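Long-range contacts in glycoside hydrolase family 31 (Trueperella pyogenes, PDB 5I0F), which degrades cycloalternan, probably as a retaining glycoside hydrolase of family 31 that works through a covalent glycosyl-enzyme intermediate: residues Thr160-Ile169 with Ser245-Gly255; Trp293-Trp304 with Ile322-Ala331. One frame throughout, in Å; residues are numbered along the deposited sequence.

Contact 1 (Thr160-Ile169 with Ser245-Gly255). With CA (calcium ion), chain K.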
loop_
_atom_site.group_PDB
_atom_site.type_symbol
_atom_site.label_atom_id
_atom_site.label_comp_id
_atom_site.label_asym_id
_atom_site.label_seq_id
_atom_site.Cartn_x
_atom_site.Cartn_y
_atom_site.Cartn_z
ATOM N N THR A 160 24.719 5.369 16.633
ATOM C CA THR A 160 24.463 6.155 15.424
ATOM C C THR A 160 23.068 5.813 14.902
ATOM O O THR A 160 22.785 4.654 14.593
ATOM C CB THR A 160 25.536 5.853 14.351
ATOM O OG1 THR A 160 26.822 5.993 14.950
ATOM C CG2 THR A 160 25.432 6.811 13.169
ATOM N N HIS A 161 22.193 6.810 14.834
ATOM C CA HIS A 161 20.762 6.555 14.653
ATOM C C HIS A 161 20.250 6.779 13.241
ATOM O O HIS A 161 19.354 6.050 12.793
ATOM C CB HIS A 161 19.953 7.398 15.628
ATOM C CG HIS A 161 20.435 7.285 17.039
ATOM N ND1 HIS A 161 20.186 6.184 17.821
ATOM C CD2 HIS A 161 21.201 8.110 17.789
ATOM C CE1 HIS A 161 20.757 6.343 19.002
ATOM N NE2 HIS A 161 21.384 7.503 19.006
ATOM N N ARG A 162 20.777 7.804 12.579
ATOM C CA ARG A 162 20.369 8.182 11.208
ATOM C C ARG A 162 21.561 8.745 10.445
ATOM O O ARG A 162 22.577 9.130 11.039
ATOM C CB ARG A 162 19.253 9.231 11.236
ATOM C CG ARG A 162 17.935 8.740 11.824
ATOM C CD ARG A 162 16.721 9.439 11.229
ATOM N NE ARG A 162 16.709 10.858 11.562
ATOM C CZ ARG A 162 16.278 11.374 12.711
ATOM N NH1 ARG A 162 15.825 10.606 13.697
ATOM N NH2 ARG A 162 16.319 12.685 12.886
ATOM N N VAL A 163 21.434 8.818 9.128
ATOM C CA VAL A 163 22.439 9.500 8.323
ATOM C C VAL A 163 21.718 10.316 7.280
ATOM O O VAL A 163 20.661 9.913 6.808
ATOM C CB VAL A 163 23.424 8.502 7.676
ATOM C CG1 VAL A 163 22.716 7.504 6.757
ATOM C CG2 VAL A 163 24.539 9.224 6.921
ATOM N N LYS A 164 22.277 11.460 6.926
ATOM C CA LYS A 164 21.807 12.138 5.731
ATOM C C LYS A 164 22.944 12.488 4.794
ATOM O O LYS A 164 24.087 12.686 5.210
ATOM C CB LYS A 164 20.919 13.342 6.047
ATOM C CG LYS A 164 21.563 14.449 6.812
ATOM C CD LYS A 164 20.504 15.306 7.508
ATOM C CE LYS A 164 21.201 16.419 8.280
ATOM N NZ LYS A 164 20.246 17.368 8.900
ATOM N N PHE A 165 22.615 12.517 3.516
ATOM C CA PHE A 165 23.589 12.804 2.467
ATOM C C PHE A 165 22.846 13.320 1.236
ATOM O O PHE A 165 21.611 13.332 1.221
ATOM C CB PHE A 165 24.456 11.565 2.173
ATOM C CG PHE A 165 23.698 10.400 1.629
ATOM C CD1 PHE A 165 23.119 9.464 2.484
ATOM C CD2 PHE A 165 23.539 10.244 0.255
ATOM C CE1 PHE A 165 22.412 8.379 1.969
ATOM C CE2 PHE A 165 22.828 9.171 -0.264
ATOM C CZ PHE A 165 22.268 8.232 0.597
ATOM N N ALA A 166 23.591 13.771 0.235
ATOM C CA ALA A 166 22.997 14.422 -0.928
ATOM C C ALA A 166 23.512 13.876 -2.236
ATOM O O ALA A 166 24.659 13.401 -2.337
ATOM C CB ALA A 166 23.218 15.919 -0.874
ATOM N N LEU A 167 22.637 13.956 -3.239
ATOM C CA LEU A 167 22.977 13.696 -4.627
ATOM C C LEU A 167 22.685 14.932 -5.475
ATOM O O LEU A 167 21.678 15.640 -5.265
ATOM C CB LEU A 167 22.152 12.533 -5.172
ATOM C CG LEU A 167 22.105 11.248 -4.359
ATOM C CD1 LEU A 167 21.208 10.267 -5.095
ATOM C CD2 LEU A 167 23.492 10.665 -4.186
ATOM N N ARG A 168 23.542 15.167 -6.470
ATOM C CA ARG A 168 23.374 16.286 -7.379
ATOM C C ARG A 168 22.299 15.995 -8.451
ATOM O O ARG A 168 22.286 14.917 -9.034
ATOM C CB ARG A 168 24.714 16.595 -8.049
ATOM C CG ARG A 168 24.722 17.890 -8.855
ATOM C CD ARG A 168 26.141 18.322 -9.216
ATOM N NE ARG A 168 26.762 17.325 -10.071
ATOM C CZ ARG A 168 26.535 17.177 -11.381
ATOM N NH1 ARG A 168 27.174 16.211 -12.035
ATOM N NH2 ARG A 168 25.705 17.989 -12.060
ATOM N N ILE A 169 21.436 16.973 -8.720
ATOM C CA ILE A 169 20.457 16.907 -9.818
ATOM C C ILE A 169 20.658 18.136 -10.686
ATOM O O ILE A 169 20.981 19.202 -10.173
ATOM C CB ILE A 169 18.995 16.785 -9.290
ATOM C CG1 ILE A 169 17.976 16.687 -10.417
ATOM C CG2 ILE A 169 18.603 17.946 -8.371
ATOM C CD1 ILE A 169 16.604 16.194 -9.954
ATOM N N SER A 245 17.786 23.697 -4.395
ATOM C CA SER A 245 17.127 23.456 -5.677
ATOM C C SER A 245 17.878 22.548 -6.661
ATOM O O SER A 245 17.316 22.196 -7.705
ATOM C CB SER A 245 16.751 24.787 -6.341
ATOM O OG SER A 245 17.893 25.499 -6.699
ATOM N N ASP A 246 19.109 22.158 -6.326
ATOM C CA ASP A 246 19.877 21.198 -7.121
ATOM C C ASP A 246 20.407 20.006 -6.316
ATOM O O ASP A 246 21.385 19.344 -6.739
ATOM C CB ASP A 246 21.041 21.914 -7.831
ATOM C CG ASP A 246 21.952 22.666 -6.884
ATOM O OD1 ASP A 246 21.886 22.477 -5.648
ATOM O OD2 ASP A 246 22.778 23.482 -7.376
ATOM N N ARG A 247 19.781 19.725 -5.177
ATOM C CA ARG A 247 20.168 18.596 -4.340
ATOM C C ARG A 247 18.965 17.736 -3.983
ATOM O O ARG A 247 17.924 18.257 -3.565
ATOM C CB ARG A 247 20.832 19.081 -3.056
ATOM C CG ARG A 247 22.179 19.745 -3.229
ATOM C CD ARG A 247 23.278 18.755 -3.578
ATOM N NE ARG A 247 24.572 19.380 -3.829
ATOM C CZ ARG A 247 24.980 19.917 -4.979
ATOM N NH1 ARG A 247 24.193 19.948 -6.059
ATOM N NH2 ARG A 247 26.204 20.449 -5.051
ATOM N N ILE A 248 19.133 16.428 -4.151
ATOM C CA ILE A 248 18.265 15.416 -3.534
ATOM C C ILE A 248 18.899 15.062 -2.187
ATOM O O ILE A 248 19.954 14.435 -2.139
ATOM C CB ILE A 248 18.125 14.160 -4.419
ATOM C CG1 ILE A 248 17.630 14.554 -5.822
ATOM C CG2 ILE A 248 17.190 13.156 -3.771
ATOM C CD1 ILE A 248 17.437 13.396 -6.774
ATOM N N LEU A 249 18.265 15.486 -1.102
ATOM C CA LEU A 249 18.724 15.167 0.243
ATOM C C LEU A 249 18.022 13.897 0.689
ATOM O O LEU A 249 16.790 13.815 0.627
ATOM C CB LEU A 249 18.389 16.295 1.214
ATOM C CG LEU A 249 18.699 17.719 0.756
ATOM C CD1 LEU A 249 18.311 18.718 1.840
ATOM C CD2 LEU A 249 20.159 17.866 0.375
ATOM N N ILE A 250 18.812 12.913 1.115
ATOM C CA ILE A 250 18.323 11.595 1.495
ATOM C C ILE A 250 18.664 11.418 2.957
ATOM O O ILE A 250 19.805 11.652 3.347
ATOM C CB ILE A 250 19.008 10.496 0.653
ATOM C CG1 ILE A 250 18.673 10.713 -0.828
ATOM C CG2 ILE A 250 18.542 9.090 1.063
ATOM C CD1 ILE A 250 19.310 9.717 -1.763
ATOM N N GLU A 251 17.690 10.997 3.756
ATOM C CA GLU A 251 17.913 10.647 5.153
ATOM C C GLU A 251 17.458 9.197 5.365
ATOM O O GLU A 251 16.421 8.784 4.861
ATOM C CB GLU A 251 17.177 11.623 6.061
ATOM C CG GLU A 251 17.541 11.522 7.529
ATOM C CD GLU A 251 17.208 12.783 8.337
ATOM O OE1 GLU A 251 17.100 12.664 9.582
ATOM O OE2 GLU A 251 17.056 13.881 7.752
ATOM N N VAL A 252 18.255 8.438 6.110
ATOM C CA VAL A 252 18.098 7.006 6.231
ATOM C C VAL A 252 18.114 6.637 7.712
ATOM O O VAL A 252 19.040 7.025 8.455
ATOM C CB VAL A 252 19.262 6.292 5.514
ATOM C CG1 VAL A 252 19.103 4.788 5.576
ATOM C CG2 VAL A 252 19.397 6.778 4.073
ATOM N N ASP A 253 17.102 5.900 8.151
ATOM C CA ASP A 253 17.111 5.303 9.501
ATOM C C ASP A 253 18.155 4.181 9.539
ATOM O O ASP A 253 18.283 3.407 8.578
ATOM C CB ASP A 253 15.716 4.791 9.868
ATOM C CG ASP A 253 15.681 4.058 11.189
ATOM O OD1 ASP A 253 16.247 4.556 12.183
ATOM O OD2 ASP A 253 15.091 2.945 11.255
ATOM N N LEU A 254 18.913 4.113 10.635
ATOM C CA LEU A 254 19.929 3.085 10.835
ATOM C C LEU A 254 19.511 2.070 11.915
ATOM O O LEU A 254 18.437 2.202 12.477
ATOM C CB LEU A 254 21.262 3.739 11.185
ATOM C CG LEU A 254 21.831 4.652 10.092
ATOM C CD1 LEU A 254 23.085 5.348 10.594
ATOM C CD2 LEU A 254 22.106 3.871 8.815
ATOM N N GLY A 255 20.350 1.065 12.174
ATOM C CA GLY A 255 20.062 -0.034 13.148
ATOM C C GLY A 255 19.823 0.331 14.619
ATOM O O GLY A 255 19.654 1.506 14.967
HETATM CA CA CA K . 16.364 2.269 13.441
HETATM O O HOH W 1 17.867 4.013 14.516
HETATM O O HOH W 2 16.308 14.952 11.442
HETATM O O HOH W 3 17.518 16.182 9.299
HETATM O O HOH W 4 16.762 0.927 15.475
HETATM O O HOH W 5 14.274 2.955 14.220
#
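Strands 160-168 and 247-253 run antiparallel at 154°, their axes 4.6 Å apart at the closest. Val163 with Val252, Phe165 with Ile250 and Leu167 with Ile248 are hydrogen-bonded pairs, each joined by two backbone bonds. Outside these three pairs, Leu254 N bonds to His161 O and Ile169 N to Asp246 O. Asp246 O also accepts from Arg247 NH1, and the two donors reach it from opposite faces of its plane.

On the face of Val163, Phe165 and Leu167 the packing is apolar. Phe165 CG sits between the backbone N and the carbonyl carbon (chi1 64°), and the ring end swings toward the partner strand. Ile250 CB lies over one face, 4.2 Å from the centroid of the Phe165 ring, a CH-pi contact. Val252 CG2 is 4.0 Å from Phe165 CE1. Ile250 CD1 also meets Leu167 CD1.

The face of Arg162, Lys164 and Glu251 is polar. Arg162 NE donates to Glu251 OE1 at 2.7 Å in a salt bridge. The oxygen lies at the guanidinium edge and uses its anti lone pair, with the two planes 22° apart. Water 2 joins Arg162 NH2 to the same oxygen. Water 3 links Lys164 NZ to Glu251 OE2.

Nearby, a calcium ion is held by both Asp253 carboxylate oxygens, by Leu254 O at 2.3 Å, by waters 1, 4 and 5, and by Asp486.

The pair is central in a six-stranded antiparallel sheet, between strands 152-155 and 236-240. Phe228 of strand 225-230, in a second sheet of five strands, packs on Leu167 and Ile250, consistent with a beta-sandwich.

Contact 2 (Trp293-Trp304 with Ile322-Ala331). With GLC (alpha-D-glucopyranose), chain C; BGC (beta-D-glucopyranose), chain B.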
loop_
_atom_site.group_PDB
_atom_site.type_symbol
_atom_site.label_atom_id
_atom_site.label_comp_id
_atom_site.label_asym_id
_atom_site.label_seq_id
_atom_site.Cartn_x
_atom_site.Cartn_y
_atom_site.Cartn_z
ATOM N N TRP A 293 -5.962 -15.301 -18.292
ATOM C CA TRP A 293 -7.256 -14.948 -17.676
ATOM C C TRP A 293 -7.198 -13.756 -16.718
ATOM O O TRP A 293 -8.252 -13.184 -16.427
ATOM C CB TRP A 293 -7.947 -16.151 -17.002
ATOM C CG TRP A 293 -7.136 -16.944 -15.956
ATOM C CD1 TRP A 293 -6.472 -18.125 -16.173
ATOM C CD2 TRP A 293 -6.964 -16.642 -14.565
ATOM N NE1 TRP A 293 -5.895 -18.564 -15.005
ATOM C CE2 TRP A 293 -6.162 -17.668 -14.008
ATOM C CE3 TRP A 293 -7.408 -15.610 -13.729
ATOM C CZ2 TRP A 293 -5.811 -17.697 -12.661
ATOM C CZ3 TRP A 293 -7.050 -15.643 -12.371
ATOM C CH2 TRP A 293 -6.251 -16.678 -11.861
ATOM N N ILE A 294 -6.010 -13.351 -16.252
ATOM C CA ILE A 294 -5.924 -12.128 -15.444
ATOM C C ILE A 294 -6.334 -10.860 -16.209
ATOM O O ILE A 294 -6.659 -9.855 -15.586
ATOM C CB ILE A 294 -4.565 -11.915 -14.736
ATOM C CG1 ILE A 294 -3.429 -11.647 -15.717
ATOM C CG2 ILE A 294 -4.248 -13.096 -13.813
ATOM C CD1 ILE A 294 -2.256 -10.914 -15.124
ATOM N N PHE A 295 -6.371 -10.927 -17.546
ATOM C CA PHE A 295 -6.638 -9.760 -18.375
ATOM C C PHE A 295 -8.086 -9.524 -18.758
ATOM O O PHE A 295 -8.385 -8.525 -19.431
ATOM C CB PHE A 295 -5.763 -9.807 -19.625
ATOM C CG PHE A 295 -4.304 -9.669 -19.326
ATOM C CD1 PHE A 295 -3.818 -8.520 -18.727
ATOM C CD2 PHE A 295 -3.419 -10.659 -19.669
ATOM C CE1 PHE A 295 -2.466 -8.385 -18.452
ATOM C CE2 PHE A 295 -2.056 -10.531 -19.400
ATOM C CZ PHE A 295 -1.589 -9.401 -18.783
ATOM N N GLY A 296 -8.994 -10.415 -18.349
ATOM C CA GLY A 296 -10.432 -10.150 -18.529
ATOM C C GLY A 296 -10.976 -9.249 -17.418
ATOM O O GLY A 296 -10.243 -8.817 -16.541
ATOM N N LEU A 297 -12.266 -8.951 -17.441
ATOM C CA LEU A 297 -12.854 -8.131 -16.372
ATOM C C LEU A 297 -12.916 -8.909 -15.049
ATOM O O LEU A 297 -13.343 -10.086 -15.009
ATOM C CB LEU A 297 -14.248 -7.652 -16.778
ATOM C CG LEU A 297 -15.019 -6.801 -15.768
ATOM C CD1 LEU A 297 -14.249 -5.544 -15.434
ATOM C CD2 LEU A 297 -16.382 -6.453 -16.341
ATOM N N TRP A 298 -12.478 -8.252 -13.981
ATOM C CA TRP A 298 -12.600 -8.773 -12.625
ATOM C C TRP A 298 -13.863 -8.182 -11.981
ATOM O O TRP A 298 -14.012 -6.953 -11.942
ATOM C CB TRP A 298 -11.410 -8.372 -11.761
ATOM C CG TRP A 298 -10.107 -9.028 -12.091
ATOM C CD1 TRP A 298 -9.560 -9.222 -13.329
ATOM C CD2 TRP A 298 -9.183 -9.564 -11.152
ATOM N NE1 TRP A 298 -8.345 -9.855 -13.220
ATOM C CE2 TRP A 298 -8.089 -10.077 -11.887
ATOM C CE3 TRP A 298 -9.170 -9.653 -9.759
ATOM C CZ2 TRP A 298 -6.994 -10.694 -11.273
ATOM C CZ3 TRP A 298 -8.070 -10.260 -9.132
ATOM C CH2 TRP A 298 -6.994 -10.763 -9.890
ATOM N N ALA A 299 -14.732 -9.049 -11.472
ATOM C CA ALA A 299 -15.950 -8.634 -10.743
ATOM C C ALA A 299 -15.743 -8.806 -9.238
ATOM O O ALA A 299 -15.253 -9.839 -8.803
ATOM C CB ALA A 299 -17.088 -9.495 -11.188
ATOM N N SER A 300 -16.142 -7.818 -8.445
ATOM C CA SER A 300 -15.980 -7.873 -6.985
ATOM C C SER A 300 -17.054 -7.007 -6.309
ATOM O O SER A 300 -17.552 -6.031 -6.887
ATOM C CB SER A 300 -14.586 -7.390 -6.613
ATOM O OG SER A 300 -14.356 -7.399 -5.206
ATOM N N GLY A 301 -17.397 -7.384 -5.092
ATOM C CA GLY A 301 -18.329 -6.616 -4.274
ATOM C C GLY A 301 -18.345 -7.183 -2.878
ATOM O O GLY A 301 -18.664 -8.364 -2.689
ATOM N N ASN A 302 -17.998 -6.376 -1.882
ATOM C CA ASN A 302 -17.912 -6.916 -0.527
ATOM C C ASN A 302 -19.244 -7.510 -0.009
ATOM O O ASN A 302 -19.223 -8.423 0.818
ATOM C CB ASN A 302 -17.361 -5.886 0.463
ATOM C CG ASN A 302 -17.127 -6.494 1.840
ATOM O OD1 ASN A 302 -18.007 -6.431 2.728
ATOM N ND2 ASN A 302 -15.990 -7.131 2.016
ATOM N N GLU A 303 -20.389 -7.017 -0.520
ATOM C CA GLU A 303 -21.695 -7.490 -0.053
ATOM C C GLU A 303 -22.210 -8.718 -0.788
ATOM O O GLU A 303 -23.352 -9.101 -0.590
ATOM C CB GLU A 303 -22.720 -6.333 -0.047
ATOM C CG GLU A 303 -22.267 -5.279 0.949
ATOM C CD GLU A 303 -23.281 -4.207 1.261
ATOM O OE1 GLU A 303 -23.085 -3.564 2.307
ATOM O OE2 GLU A 303 -24.218 -3.961 0.479
ATOM N N TRP A 304 -21.375 -9.339 -1.624
ATOM C CA TRP A 304 -21.719 -10.649 -2.187
ATOM C C TRP A 304 -21.248 -11.688 -1.175
ATOM O O TRP A 304 -20.145 -12.222 -1.297
ATOM C CB TRP A 304 -21.038 -10.867 -3.520
ATOM C CG TRP A 304 -21.372 -9.831 -4.536
ATOM C CD1 TRP A 304 -22.434 -8.965 -4.536
ATOM C CD2 TRP A 304 -20.667 -9.599 -5.736
ATOM N NE1 TRP A 304 -22.399 -8.174 -5.650
ATOM C CE2 TRP A 304 -21.312 -8.531 -6.403
ATOM C CE3 TRP A 304 -19.531 -10.173 -6.316
ATOM C CZ2 TRP A 304 -20.878 -8.049 -7.633
ATOM C CZ3 TRP A 304 -19.095 -9.673 -7.559
ATOM C CH2 TRP A 304 -19.766 -8.624 -8.185
ATOM N N ILE A 322 -21.711 -9.213 -20.787
ATOM C CA ILE A 322 -20.565 -8.481 -20.250
ATOM C C ILE A 322 -19.714 -9.549 -19.567
ATOM O O ILE A 322 -19.943 -9.859 -18.410
ATOM C CB ILE A 322 -21.013 -7.342 -19.279
ATOM C CG1 ILE A 322 -21.855 -6.326 -20.059
ATOM C CG2 ILE A 322 -19.818 -6.628 -18.656
ATOM C CD1 ILE A 322 -22.721 -5.422 -19.207
ATOM N N PRO A 323 -18.802 -10.184 -20.323
ATOM C CA PRO A 323 -18.085 -11.318 -19.755
ATOM C C PRO A 323 -17.125 -10.911 -18.642
ATOM O O PRO A 323 -16.556 -9.795 -18.658
ATOM C CB PRO A 323 -17.318 -11.912 -20.951
ATOM C CG PRO A 323 -17.259 -10.801 -21.956
ATOM C CD PRO A 323 -18.501 -9.991 -21.762
ATOM N N VAL A 324 -16.970 -11.812 -17.686
ATOM C CA VAL A 324 -16.009 -11.649 -16.610
ATOM C C VAL A 324 -15.065 -12.828 -16.656
ATOM O O VAL A 324 -15.483 -13.946 -17.013
ATOM C CB VAL A 324 -16.680 -11.505 -15.229
ATOM C CG1 VAL A 324 -17.317 -10.145 -15.102
ATOM C CG2 VAL A 324 -17.746 -12.554 -14.980
ATOM N N SER A 325 -13.798 -12.581 -16.338
ATOM C CA SER A 325 -12.807 -13.654 -16.209
ATOM C C SER A 325 -12.482 -14.063 -14.769
ATOM O O SER A 325 -11.974 -15.153 -14.544
ATOM C CB SER A 325 -11.532 -13.328 -17.013
ATOM O OG SER A 325 -10.773 -12.313 -16.371
ATOM N N VAL A 326 -12.802 -13.209 -13.807
ATOM C CA VAL A 326 -12.418 -13.422 -12.401
ATOM C C VAL A 326 -13.534 -12.865 -11.519
ATOM O O VAL A 326 -14.046 -11.760 -11.767
ATOM C CB VAL A 326 -11.093 -12.695 -12.021
ATOM C CG1 VAL A 326 -10.741 -12.929 -10.549
ATOM C CG2 VAL A 326 -9.923 -13.148 -12.881
ATOM N N VAL A 327 -13.881 -13.618 -10.482
ATOM C CA VAL A 327 -14.722 -13.105 -9.405
ATOM C C VAL A 327 -13.944 -13.173 -8.105
ATOM O O VAL A 327 -13.344 -14.211 -7.788
ATOM C CB VAL A 327 -16.093 -13.815 -9.323
ATOM C CG1 VAL A 327 -15.968 -15.309 -9.047
ATOM C CG2 VAL A 327 -16.987 -13.117 -8.282
ATOM N N VAL A 328 -13.870 -12.038 -7.410
ATOM C CA VAL A 328 -13.310 -11.971 -6.061
ATOM C C VAL A 328 -14.466 -12.060 -5.062
ATOM O O VAL A 328 -15.474 -11.363 -5.220
ATOM C CB VAL A 328 -12.533 -10.637 -5.854
ATOM C CG1 VAL A 328 -11.892 -10.594 -4.470
ATOM C CG2 VAL A 328 -11.476 -10.477 -6.950
ATOM N N ILE A 329 -14.327 -12.920 -4.045
ATOM C CA ILE A 329 -15.280 -13.018 -2.957
ATOM C C ILE A 329 -14.532 -12.650 -1.689
ATOM O O ILE A 329 -13.521 -13.286 -1.354
ATOM C CB ILE A 329 -15.884 -14.449 -2.834
ATOM C CG1 ILE A 329 -16.326 -14.970 -4.212
ATOM C CG2 ILE A 329 -17.044 -14.437 -1.841
ATOM C CD1 ILE A 329 -16.754 -16.423 -4.239
ATOM N N GLU A 330 -15.010 -11.597 -1.020
ATOM C CA GLU A 330 -14.409 -11.099 0.206
ATOM C C GLU A 330 -15.075 -11.637 1.438
ATOM O O GLU A 330 -14.398 -12.156 2.329
ATOM C CB GLU A 330 -14.425 -9.557 0.224
ATOM C CG GLU A 330 -13.601 -8.967 -0.884
ATOM C CD GLU A 330 -13.218 -7.521 -0.639
ATOM O OE1 GLU A 330 -14.038 -6.767 -0.021
ATOM O OE2 GLU A 330 -12.104 -7.150 -1.091
ATOM N N ALA A 331 -16.401 -11.531 1.473
ATOM C CA ALA A 331 -17.210 -11.996 2.597
ATOM C C ALA A 331 -17.672 -13.434 2.327
ATOM O O ALA A 331 -18.838 -13.675 2.082
ATOM C CB ALA A 331 -18.406 -11.072 2.802
HETATM C C1 GLC C . -14.119 -5.841 4.807
HETATM C C2 GLC C . -14.310 -5.497 6.293
HETATM C C3 GLC C . -13.709 -6.567 7.196
HETATM C C4 GLC C . -14.202 -7.948 6.779
HETATM C C5 GLC C . -13.881 -8.188 5.305
HETATM C C6 GLC C . -14.342 -9.556 4.813
HETATM O O2 GLC C . -13.708 -4.234 6.600
HETATM O O3 GLC C . -14.047 -6.299 8.565
HETATM O O4 GLC C . -13.570 -8.947 7.594
HETATM O O5 GLC C . -14.533 -7.181 4.525
HETATM O O6 GLC C . -15.760 -9.651 4.875
HETATM C C2 BGC B . -9.536 -3.526 0.982
HETATM C C3 BGC B . -10.950 -3.412 0.385
HETATM C C4 BGC B . -11.827 -4.523 0.955
HETATM C C5 BGC B . -11.821 -4.496 2.491
HETATM C C6 BGC B . -12.536 -5.735 3.015
HETATM C C1 BGC B . -9.327 -4.410 2.239
HETATM O O2 BGC B . -8.597 -2.459 0.740
HETATM O O3 BGC B . -10.891 -3.475 -1.042
HETATM O O4 BGC B . -13.176 -4.397 0.467
HETATM O O5 BGC B . -10.496 -4.428 3.078
HETATM O O6 BGC B . -12.750 -5.638 4.427
HETATM O O HOH W 6 -13.853 -10.221 -19.423
HETATM O O HOH W 7 -17.766 -10.700 -1.204
HETATM O O HOH W 8 -15.959 -9.404 -3.464
#
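Asn302 and Glu330 meet beside the bound sugars. Asn302 ND2 donates to Glu330 OE1 at 2.8 Å, nearly straight at 166°. The oxygen is approached on its anti side, and the amide and carboxylate planes stand 76° apart. The same nitrogen gives a hydrogen bond to GLC O5 at 2.9 Å. Glu330 OE1 also accepts from BGC O4 at 2.6 Å. One amide thus ties the carboxylate to one sugar while the carboxylate holds the other. Lys465 forms a salt bridge with Glu330 OE2. With chi1 at -174° the Asn302 amide extends away from its own backbone N, which brings ND2 to Glu330.

Behind this pair, water 7 joins Glu330 N to the turn at Gly301-Trp304. Further back the strands are parallel: Ala299 N bonds to Val326 O, and Val328 N to Ala299 O. Val326 CG2 lies over the Trp298 five-membered ring, 3.7 Å from its centroid, and also touches the Trp293 edge. Trp298 NE1 is tied to Ile294 O. At the far end Ser325 OG donates to Trp293 O at 2.7 Å.

These are the first two strands of the TIM barrel, 297-300 and 326-329, joined through helix 307-320 as a beta-alpha-beta unit. The sugars lie at their C-terminal ends, where TIM barrels carry their active sites. Strands 587-590 and 383-388 flank the pair, and Met314 of helix 307-320 packs on Val324 and Val327.

Contact 1 and contact 2 lie on opposite sides of the chain's centre, with centres about 44 Å apart and nearest atoms about 32 Å apart. They share no strand, and contact 1 closes along the chain before contact 2 opens. Contact 1 is partly buried, in an antiparallel sheet. One of its faces is apolar, while the other carries a water-linked salt bridge and ends at a calcium site. Contact 2 is buried, in the parallel barrel. Its ligand-binding polar groups lie at the sugar end; valines and tryptophans dominate the packing behind, with a serine-to-carbonyl bond at the other end. Carboxylates bind a calcium ion in contact 1 and a sugar hydroxyl in contact 2.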